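PDB 3E99: benzoate 1,2-dioxygenase beta subunit from Burkholderia mallei ATCC 23344, which probably serves as the structural subunit that, together with the catalytic alpha subunit, forms the ring-hydroxylating dioxygenase converting benzoate to its cis-diol. Local coordinates for residues Y15-S18 / R19-D23. Residues are numbered along the deposited sequence; the frame is centred on the assembly and turned at random. Where two conformers were deposited one is given.
Sequences YRES and RLLDD
The carbonyl oxygen of S18 takes two backbone donors, a sound bond from D22 N (3.0 Å, N-H...O 160°) and a weak one from L21 N, in the last turns of helix 7-22, which packs against the curved sheet of this NTF2-like fold. R19 N to Y15 O and L20 N to R16 O, both 2.9 Å, continue the alpha-helical i to i+4 pattern. In one of its two conformers, so tentatively, the exposed R16 extends with CG anti to the backbone N and brings its guanidinium over L20: CD1 lies 3.7 Å from the plane, above its centre. R19 instead bends at chi3 (48°), which swings NH2 back to 3.6 Å from CG of that R16 conformer. There the two guanidinium planes differ by 56°, and one water lies in both, accepting from R19 NH1 at 3.0 Å and weakly from R16 NE. Their like charges are probably eased by E98 of the second subunit, whose OE2 forms a salt bridge with R19 NE. Facing inward, D22 OD1 is hydrogen-bonded to H92 ND1 and T90 OG1 of strand 89-103. E17 and L21 run side by side; E17 OE1 is hydrogen-bonded to Y132 OH, while OE2, held by W29 NE1 and Y33 OH, stands 4.2 Å from L21 CD1.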
loop_
_atom_site.group_PDB
_atom_site.type_symbol
_atom_site.label_atom_id
_atom_site.label_comp_id
_atom_site.label_asym_id
_atom_site.label_seq_id
_atom_site.Cartn_x
_atom_site.Cartn_y
_atom_site.Cartn_z
ATOM N N TYR A 15 -6.074 7.311 -7.660
ATOM C CA TYR A 15 -6.979 6.661 -6.747
ATOM C C TYR A 15 -8.372 6.619 -7.372
ATOM O O TYR A 15 -9.045 5.628 -7.272
ATOM C CB TYR A 15 -7.020 7.346 -5.378
ATOM C CG TYR A 15 -5.652 7.426 -4.673
ATOM C CD1 TYR A 15 -4.565 6.634 -5.071
ATOM C CD2 TYR A 15 -5.453 8.319 -3.657
ATOM C CE1 TYR A 15 -3.343 6.695 -4.430
ATOM C CE2 TYR A 15 -4.228 8.421 -3.011
ATOM C CZ TYR A 15 -3.172 7.610 -3.406
ATOM O OH TYR A 15 -1.979 7.752 -2.747
ATOM N N ARG A 16 -8.800 7.717 -8.001
ATOM C CA ARG A 16 -10.110 7.762 -8.630
ATOM C C ARG A 16 -10.200 6.762 -9.778
ATOM O O ARG A 16 -11.151 5.992 -9.858
ATOM C CB ARG A 16 -10.411 9.173 -9.166
ATOM C CG ARG A 16 -11.709 9.225 -9.933
ATOM C CD ARG A 16 -12.320 10.617 -10.053
ATOM N NE ARG A 16 -13.658 10.435 -10.613
ATOM C CZ ARG A 16 -13.965 10.483 -11.901
ATOM N NH1 ARG A 16 -13.054 10.797 -12.820
ATOM N NH2 ARG A 16 -15.207 10.246 -12.262
ATOM N N GLU A 17 -9.212 6.795 -10.678
ATOM C CA GLU A 17 -9.212 5.893 -11.827
ATOM C C GLU A 17 -9.363 4.436 -11.413
ATOM O O GLU A 17 -10.224 3.716 -11.919
ATOM C CB GLU A 17 -7.996 6.129 -12.706
ATOM C CG GLU A 17 -7.959 5.298 -13.988
ATOM C CD GLU A 17 -6.936 4.188 -13.968
ATOM O OE1 GLU A 17 -5.848 4.352 -13.362
ATOM O OE2 GLU A 17 -7.223 3.112 -14.535
ATOM N N SER A 18 -8.567 4.018 -10.448
ATOM C CA SER A 18 -8.622 2.641 -9.947
ATOM C C SER A 18 -9.919 2.349 -9.176
ATOM O O SER A 18 -10.453 1.237 -9.276
ATOM C CB SER A 18 -7.344 2.293 -9.140
ATOM O OG SER A 18 -7.166 3.181 -8.078
ATOM N N ARG A 19 -10.456 3.332 -8.446
ATOM C CA ARG A 19 -11.756 3.194 -7.802
ATOM C C ARG A 19 -12.871 2.916 -8.810
ATOM O O ARG A 19 -13.794 2.114 -8.545
ATOM C CB ARG A 19 -12.129 4.439 -6.968
ATOM C CG ARG A 19 -13.553 4.409 -6.413
ATOM C CD ARG A 19 -13.760 5.447 -5.363
ATOM N NE ARG A 19 -13.274 6.751 -5.752
ATOM C CZ ARG A 19 -13.890 7.589 -6.576
ATOM N NH1 ARG A 19 -15.035 7.275 -7.135
ATOM N NH2 ARG A 19 -13.375 8.780 -6.805
ATOM N N LEU A 20 -12.816 3.573 -9.967
ATOM C CA LEU A 20 -13.874 3.368 -10.954
ATOM C C LEU A 20 -13.909 1.899 -11.451
ATOM O O LEU A 20 -14.989 1.364 -11.721
ATOM C CB LEU A 20 -13.765 4.387 -12.095
ATOM C CG LEU A 20 -13.965 5.829 -11.602
ATOM C CD1 LEU A 20 -13.680 6.817 -12.723
ATOM C CD2 LEU A 20 -15.342 6.076 -10.976
ATOM N N LEU A 21 -12.762 1.235 -11.501
ATOM C CA LEU A 21 -12.699 -0.195 -11.810
ATOM C C LEU A 21 -13.224 -1.028 -10.662
ATOM O O LEU A 21 -13.990 -1.965 -10.853
ATOM C CB LEU A 21 -11.251 -0.653 -12.115
ATOM C CG LEU A 21 -10.612 -0.167 -13.384
ATOM C CD1 LEU A 21 -9.099 -0.453 -13.378
ATOM C CD2 LEU A 21 -11.330 -0.823 -14.570
ATOM N N ASP A 22 -12.796 -0.704 -9.452
ATOM C CA ASP A 22 -13.201 -1.504 -8.303
ATOM C C ASP A 22 -14.709 -1.405 -8.088
ATOM O O ASP A 22 -15.325 -2.366 -7.642
ATOM C CB ASP A 22 -12.494 -1.086 -7.028
ATOM C CG ASP A 22 -11.003 -1.416 -7.038
ATOM O OD1 ASP A 22 -10.588 -2.368 -7.713
ATOM O OD2 ASP A 22 -10.259 -0.746 -6.295
ATOM N N ASP A 23 -15.274 -0.269 -8.430
ATOM C CA ASP A 23 -16.716 -0.032 -8.260
ATOM C C ASP A 23 -17.544 -0.298 -9.528
ATOM O O ASP A 23 -18.744 -0.054 -9.538
ATOM C CB ASP A 23 -16.960 1.365 -7.756
ATOM C CG ASP A 23 -16.595 1.535 -6.267
ATOM O OD1 ASP A 23 -16.389 0.521 -5.557
ATOM O OD2 ASP A 23 -16.462 2.709 -5.846
HETATM O O HOH W 1 -16.211 9.513 -8.661
#